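Local coordinates for FAD-binding oxidoreductase (Gulosibacter chungangensis, PDB 7PBG), which oxidises 4-ethylphenol with the help of its FAD cofactor, dehydrogenating the alkyl side chain to give 4-vinylphenol, at residues A[354-357]-A[361-364]; A[241-246]-A[333-338]. All coordinates share one frame; numbering follows the deposited sequence.

Contact 1: residues A[354-357]-A[361-364]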
ATOM      1  N   GLU A 354       6.588 -31.593 -12.658  1.00 21.31           N
ATOM      2  CA  GLU A 354       6.518 -32.570 -13.771  1.00 21.01           C
ATOM      3  C   GLU A 354       7.577 -33.667 -13.610  1.00 20.69           C
ATOM      4  O   GLU A 354       7.268 -34.786 -13.935  1.00 20.38           O
ATOM      5  CB  GLU A 354       6.633 -31.906 -15.142  1.00 20.93           C
ATOM      6  CG  GLU A 354       5.490 -31.004 -15.453  1.00 20.86           C
ATOM      7  CD  GLU A 354       5.644 -30.151 -16.708  1.00 23.93           C
ATOM      8  OE1 GLU A 354       6.772 -29.901 -17.142  1.00 23.83           O
ATOM      9  OE2 GLU A 354       4.638 -29.644 -17.161  1.00 25.49           O
ATOM     10  N   THR A 355       8.812 -33.359 -13.215  1.00 19.72           N
ATOM     11  CA  THR A 355       9.886 -34.372 -13.045  1.00 19.84           C
ATOM     12  C   THR A 355       9.748 -35.103 -11.705  1.00 22.63           C
ATOM     13  O   THR A 355      10.232 -36.220 -11.598  1.00 22.48           O
ATOM     14  CB  THR A 355      11.271 -33.758 -13.220  1.00 21.21           C
ATOM     15  OG1 THR A 355      11.541 -32.926 -12.083  1.00 21.18           O
ATOM     16  CG2 THR A 355      11.404 -32.985 -14.510  1.00 22.75           C
ATOM     17  N   LEU A 356       9.072 -34.508 -10.739  1.00 21.95           N
ATOM     18  CA  LEU A 356       8.827 -35.117  -9.427  1.00 20.20           C
ATOM     19  C   LEU A 356       7.332 -34.985  -9.178  1.00 22.10           C
ATOM     20  O   LEU A 356       6.881 -34.248  -8.295  1.00 21.32           O
ATOM     21  CB  LEU A 356       9.627 -34.378  -8.361  1.00 20.25           C
ATOM     22  CG  LEU A 356       9.557 -35.000  -6.977  1.00 21.72           C
ATOM     23  CD1 LEU A 356      10.382 -36.273  -6.924  1.00 23.98           C
ATOM     24  CD2 LEU A 356      10.032 -34.000  -5.952  1.00 22.01           C
ATOM     25  N   PRO A 357       6.506 -35.723  -9.948  1.00 21.82           N
ATOM     26  CA  PRO A 357       5.057 -35.653  -9.775  1.00 23.55           C
ATOM     27  C   PRO A 357       4.655 -36.359  -8.479  1.00 23.30           C
ATOM     28  O   PRO A 357       5.413 -37.180  -7.957  1.00 22.00           O
ATOM     29  CB  PRO A 357       4.512 -36.395 -11.009  1.00 23.56           C
ATOM     30  CG  PRO A 357       5.585 -37.413 -11.235  1.00 22.12           C
ATOM     31  CD  PRO A 357       6.901 -36.716 -10.944  1.00 23.43           C
ATOM     32  N   GLY A 361       3.935 -42.674  -1.235  1.00 26.09           N
ATOM     33  CA  GLY A 361       5.187 -43.072  -0.589  1.00 27.54           C
ATOM     34  C   GLY A 361       6.327 -42.093  -0.871  1.00 26.56           C
ATOM     35  O   GLY A 361       7.327 -42.232  -0.241  1.00 25.69           O
ATOM     36  N   ASP A 362       6.194 -41.176  -1.843  1.00 24.21           N
ATOM     37  CA  ASP A 362       7.346 -40.335  -2.304  1.00 22.98           C
ATOM     38  C   ASP A 362       7.215 -39.016  -1.551  1.00 19.75           C
ATOM     39  O   ASP A 362       6.475 -38.111  -2.013  1.00 19.53           O
ATOM     40  CB  ASP A 362       7.368 -40.207  -3.827  1.00 22.50           C
ATOM     41  CG  ASP A 362       8.482 -39.347  -4.371  1.00 25.71           C
ATOM     42  OD1 ASP A 362       8.994 -38.523  -3.612  1.00 23.35           O
ATOM     43  OD2 ASP A 362       8.807 -39.493  -5.579  1.00 24.25           O
ATOM     44  N   ARG A 363       7.793 -38.953  -0.360  1.00 18.11           N
ATOM     45  CA  ARG A 363       7.518 -37.820   0.541  1.00 19.66           C
ATOM     46  C   ARG A 363       8.084 -36.527  -0.056  1.00 19.61           C
ATOM     47  O   ARG A 363       7.446 -35.452   0.144  1.00 18.59           O
ATOM     48  CB  ARG A 363       8.015 -38.077   1.958  1.00 18.62           C
ATOM     49  CG  ARG A 363       7.180 -39.125   2.672  1.00 19.04           C
ATOM     50  CD  ARG A 363       7.854 -39.607   3.931  1.00 18.76           C
ATOM     51  NE  ARG A 363       9.092 -40.380   3.711  1.00 18.00           N
ATOM     52  CZ  ARG A 363       9.837 -40.888   4.691  1.00 17.74           C
ATOM     53  NH1 ARG A 363       9.512 -40.671   5.959  1.00 18.64           N
ATOM     54  NH2 ARG A 363      10.922 -41.562   4.400  1.00 20.74           N
ATOM     55  N   ALA A 364       9.192 -36.577  -0.794  1.00 19.22           N
ATOM     56  CA  ALA A 364       9.695 -35.355  -1.475  1.00 19.68           C
ATOM     57  C   ALA A 364       8.590 -34.853  -2.420  1.00 19.32           C
ATOM     58  O   ALA A 364       8.348 -33.626  -2.549  1.00 18.90           O
ATOM     59  CB  ALA A 364      10.970 -35.623  -2.255  1.00 19.17           C
TER
HETATM   60  O   HOH W   1       7.696 -38.447  -8.044  1.00 26.66           O
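Leu356 and Ala364 mark the nearest approach of the two backbones, their CA atoms 8.0 Å apart. Residues 354-357 form an irregular link leaving strand 349-352. Gly361, in the loop, has a positive phi of 83°, which favours glycine; Asp362 follows as N-cap of helix 363-375. The gap between the backbones is bridged by side chains and by one water, and just 127 Å² of surface is buried in all.

Leu356 does most of the apolar work. Its CG lies anti to the backbone N (chi1 -175°), and the two methyls divide between different partners. CD2 rests on the first turn of the helix, 4.1 Å from CB of Ala364 and 3.8 Å from O of the same residue. CD1 lies 3.8 Å from OD2 of Asp362, a plain van der Waals contact in which the two side chains pass at a slant. A small alanine leaves room for the leucine branch; both residues also pack on Tyr248 of strand 241-249, and Leu356 further reaches Leu368 of helix 363-375.

The carboxylate of Asp362 divides its labour. OD1 caps a backbone N just beyond 364, while OD2 accepts a hydrogen bond from a water at 2.9 Å. That water donates its other hydrogen to O of Pro357, with an O to O distance of 2.6 Å, and joins the loop to the cap.

Aspartate suits this place because one oxygen can satisfy a helix N-H while the other takes a second donor. Lying at the positive end of the helix dipole, it is likely to be stabilised as the anion; the water-bridged carboxylate and the leucine methyls together join the loop to the start of the helix.

Contact 2: residues A[241-246]-A[333-338]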
ATOM      1  N   GLU A 241      -0.573 -21.213 -17.720  1.00 22.28           N
ATOM      2  CA  GLU A 241       0.100 -22.372 -17.105  1.00 22.32           C
ATOM      3  C   GLU A 241       0.841 -21.942 -15.857  1.00 19.51           C
ATOM      4  O   GLU A 241       1.159 -20.752 -15.754  1.00 19.12           O
ATOM      5  CB  GLU A 241       1.086 -22.960 -18.119  1.00 25.09           C
ATOM      6  CG  GLU A 241       1.416 -24.386 -17.883  1.00 31.22           C
ATOM      7  CD  GLU A 241       1.853 -25.168 -19.119  1.00 29.12           C
ATOM      8  OE1 GLU A 241       1.642 -24.740 -20.268  1.00 31.77           O
ATOM      9  OE2 GLU A 241       2.373 -26.215 -18.902  1.00 37.26           O
ATOM     10  N   MET A 242       1.119 -22.897 -14.977  1.00 19.05           N
ATOM     11  CA  MET A 242       1.941 -22.681 -13.783  1.00 19.55           C
ATOM     12  C   MET A 242       2.789 -23.934 -13.581  1.00 21.38           C
ATOM     13  O   MET A 242       2.274 -25.061 -13.774  1.00 21.30           O
ATOM     14  CB  MET A 242       1.056 -22.418 -12.572  1.00 20.58           C
ATOM     15  CG  MET A 242       0.239 -21.203 -12.746  1.00 21.47           C
ATOM     16  SD  MET A 242      -0.798 -20.728 -11.350  1.00 21.85           S
ATOM     17  CE  MET A 242      -2.225 -21.747 -11.710  1.00 19.61           C
ATOM     18  N   LEU A 243       4.039 -23.754 -13.227  1.00 18.92           N
ATOM     19  CA  LEU A 243       4.992 -24.868 -13.013  1.00 19.04           C
ATOM     20  C   LEU A 243       5.853 -24.579 -11.799  1.00 18.48           C
ATOM     21  O   LEU A 243       6.457 -23.447 -11.740  1.00 20.37           O
ATOM     22  CB  LEU A 243       5.832 -25.042 -14.269  1.00 20.30           C
ATOM     23  CG  LEU A 243       6.831 -26.185 -14.237  1.00 19.32           C
ATOM     24  CD1 LEU A 243       6.129 -27.523 -14.303  1.00 20.79           C
ATOM     25  CD2 LEU A 243       7.791 -26.056 -15.406  1.00 19.43           C
ATOM     26  N   SER A 244       5.838 -25.499 -10.858  1.00 18.00           N
ATOM     27  CA  SER A 244       6.564 -25.362  -9.581  1.00 20.24           C
ATOM     28  C   SER A 244       7.864 -26.134  -9.597  1.00 19.92           C
ATOM     29  O   SER A 244       8.074 -27.062 -10.403  1.00 20.78           O
ATOM     30  CB  SER A 244       5.736 -25.773  -8.413  1.00 19.31           C
ATOM     31  OG  SER A 244       4.625 -24.956  -8.285  1.00 19.22           O
ATOM     32  N   PHE A 245       8.752 -25.749  -8.698  1.00 18.86           N
ATOM     33  CA  PHE A 245      10.060 -26.381  -8.588  1.00 19.14           C
ATOM     34  C   PHE A 245      10.487 -26.479  -7.131  1.00 18.37           C
ATOM     35  O   PHE A 245      10.041 -25.704  -6.246  1.00 18.91           O
ATOM     36  CB  PHE A 245      11.054 -25.612  -9.427  1.00 18.69           C
ATOM     37  CG  PHE A 245      11.169 -24.156  -9.097  1.00 19.82           C
ATOM     38  CD1 PHE A 245      12.028 -23.702  -8.112  1.00 18.15           C
ATOM     39  CD2 PHE A 245      10.448 -23.227  -9.815  1.00 19.01           C
ATOM     40  CE1 PHE A 245      12.137 -22.341  -7.880  1.00 19.37           C
ATOM     41  CE2 PHE A 245      10.555 -21.869  -9.572  1.00 19.68           C
ATOM     42  CZ  PHE A 245      11.417 -21.432  -8.604  1.00 19.02           C
ATOM     43  N   ALA A 246      11.367 -27.442  -6.917  1.00 17.99           N
ATOM     44  CA  ALA A 246      12.054 -27.678  -5.637  1.00 19.18           C
ATOM     45  C   ALA A 246      13.531 -27.690  -5.959  1.00 19.34           C
ATOM     46  O   ALA A 246      13.939 -28.305  -6.988  1.00 20.21           O
ATOM     47  CB  ALA A 246      11.615 -28.967  -4.996  1.00 19.48           C
ATOM     48  N   LYS A 333      11.618 -20.248 -20.271  1.00 19.43           N
ATOM     49  CA  LYS A 333      12.752 -19.289 -20.165  1.00 20.07           C
ATOM     50  C   LYS A 333      13.070 -19.044 -18.699  1.00 20.69           C
ATOM     51  O   LYS A 333      14.239 -19.033 -18.339  1.00 20.65           O
ATOM     52  CB  LYS A 333      12.399 -17.979 -20.846  1.00 23.78           C
ATOM     53  CG  LYS A 333      12.364 -18.068 -22.361  1.00 25.43           C
ATOM     54  CD  LYS A 333      13.745 -17.976 -22.951  1.00 29.35           C
ATOM     55  CE  LYS A 333      13.705 -17.658 -24.425  1.00 33.14           C
ATOM     56  NZ  LYS A 333      15.024 -17.955 -25.017  1.00 38.88           N
ATOM     57  N   TYR A 334      12.071 -18.789 -17.876  1.00 19.57           N
ATOM     58  CA  TYR A 334      12.375 -18.481 -16.464  1.00 18.91           C
ATOM     59  C   TYR A 334      12.962 -19.702 -15.755  1.00 19.53           C
ATOM     60  O   TYR A 334      13.920 -19.566 -14.994  1.00 18.50           O
ATOM     61  CB  TYR A 334      11.139 -17.910 -15.763  1.00 18.22           C
ATOM     62  CG  TYR A 334      10.682 -16.547 -16.208  1.00 18.96           C
ATOM     63  CD1 TYR A 334      11.432 -15.729 -17.049  1.00 20.46           C
ATOM     64  CD2 TYR A 334       9.487 -16.025 -15.723  1.00 20.50           C
ATOM     65  CE1 TYR A 334      10.972 -14.482 -17.443  1.00 23.35           C
ATOM     66  CE2 TYR A 334       9.018 -14.782 -16.110  1.00 21.81           C
ATOM     67  CZ  TYR A 334       9.780 -13.990 -16.950  1.00 22.11           C
ATOM     68  OH  TYR A 334       9.369 -12.739 -17.326  1.00 22.82           O
ATOM     69  N   ILE A 335      12.367 -20.875 -15.949  1.00 18.75           N
ATOM     70  CA  ILE A 335      12.861 -22.115 -15.305  1.00 21.18           C
ATOM     71  C   ILE A 335      14.319 -22.336 -15.706  1.00 21.13           C
ATOM     72  O   ILE A 335      15.123 -22.601 -14.851  1.00 19.00           O
ATOM     73  CB  ILE A 335      11.955 -23.297 -15.686  1.00 20.57           C
ATOM     74  CG1 ILE A 335      10.565 -23.142 -15.074  1.00 21.31           C
ATOM     75  CG2 ILE A 335      12.650 -24.620 -15.387  1.00 24.25           C
ATOM     76  CD1 ILE A 335      10.497 -23.437 -13.599  1.00 21.90           C
ATOM     77  N   GLU A 336      14.681 -22.132 -16.973  1.00 20.82           N
ATOM     78  CA  GLU A 336      16.080 -22.304 -17.413  1.00 22.86           C
ATOM     79  C   GLU A 336      16.977 -21.310 -16.662  1.00 21.81           C
ATOM     80  O   GLU A 336      18.015 -21.755 -16.128  1.00 20.66           O
ATOM     81  CB  GLU A 336      16.110 -22.191 -18.948  1.00 24.50           C
ATOM     82  CG  GLU A 336      17.487 -22.136 -19.545  1.00 30.99           C
ATOM     83  CD  GLU A 336      17.532 -21.902 -21.059  1.00 37.25           C
ATOM     84  OE1 GLU A 336      16.821 -20.977 -21.586  1.00 42.57           O
ATOM     85  OE2 GLU A 336      18.292 -22.627 -21.717  1.00 40.64           O
ATOM     86  N   MET A 337      16.546 -20.055 -16.482  1.00 21.04           N
ATOM     87  CA  MET A 337      17.362 -19.047 -15.739  1.00 20.73           C
ATOM     88  C   MET A 337      17.547 -19.473 -14.273  1.00 20.77           C
ATOM     89  O   MET A 337      18.646 -19.379 -13.729  1.00 19.65           O
ATOM     90  CB  MET A 337      16.690 -17.674 -15.730  1.00 22.73           C
ATOM     91  CG  MET A 337      16.629 -17.049 -17.115  1.00 28.22           C
ATOM     92  SD  MET A 337      15.620 -15.547 -17.014  1.00 31.93           S
ATOM     93  CE  MET A 337      15.370 -15.207 -18.748  1.00 33.64           C
ATOM     94  N   ILE A 338      16.480 -19.911 -13.649  1.00 20.10           N
ATOM     95  CA  ILE A 338      16.486 -20.278 -12.210  1.00 20.89           C
ATOM     96  C   ILE A 338      17.379 -21.514 -12.059  1.00 20.90           C
ATOM     97  O   ILE A 338      18.234 -21.528 -11.175  1.00 19.93           O
ATOM     98  CB  ILE A 338      15.032 -20.515 -11.760  1.00 20.12           C
ATOM     99  CG1 ILE A 338      14.237 -19.202 -11.727  1.00 19.91           C
ATOM    100  CG2 ILE A 338      15.000 -21.252 -10.424  1.00 19.80           C
ATOM    101  CD1 ILE A 338      12.732 -19.435 -11.642  1.00 20.06           C
TER
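The ring of Phe245 meets two isoleucines of helix 328-342. Over one face sits CG2 of Ile338, whose CD1 also comes within 3.9 Å of ring atom CZ, the two side chains crossing at about a right angle. Ile335 approaches obliquely, its CD1 3.8 Å from CD2 of Phe245. With CG between the backbone N and the carbonyl carbon (chi1 56°), the ring stands where its broad apolar surface meets both isoleucines.

Two residues earlier and on the same face of the strand, Leu243 sends CD2 to within 4.0 Å of CG1 of Ile335. Strand 241-249 lies between strands 318-326 and 349-352, antiparallel to both, and helix 328-342 joins those two in a beta-alpha-beta crossover passing over it. The short strand and helix segments therefore run nearly parallel, at 12°, with axes 10.6 Å apart. Branched aliphatic side chains suit this helix face, filling the space above the sheet without polar groups to satisfy.

If Phe245 were replaced by an alanine, Ile338 would probably lose the ring face under its CG2 and Ile335 the ring atoms beside its CD1, leaving a gap between helix and sheet. Elsewhere on the helix, Lys333 makes a cation-pi contact with Trp329 of the second subunit.

Overall arrangement
Following the chain from its N terminus, residues 241-246 come first, in strand 241-249. Contact 2 closes a loop of 86 intervening residues when the chain returns in helix 328-342. After strand 349-352 the much shorter contact 1 spans three residues and leads into helix 363-375. The two are in series, neither nested nor crossing, with centres about 16 Å apart. They nevertheless touch, since CD of Glu354 packs 3.6 Å from CD1 of Leu243. Arg328, at the start of the helix of contact 2, makes salt bridges to both Glu241 and Glu354. Strand 241-249 is thus shared ground, joined to one helix through contact 2 and, through Tyr248, to the loop and helix of contact 1.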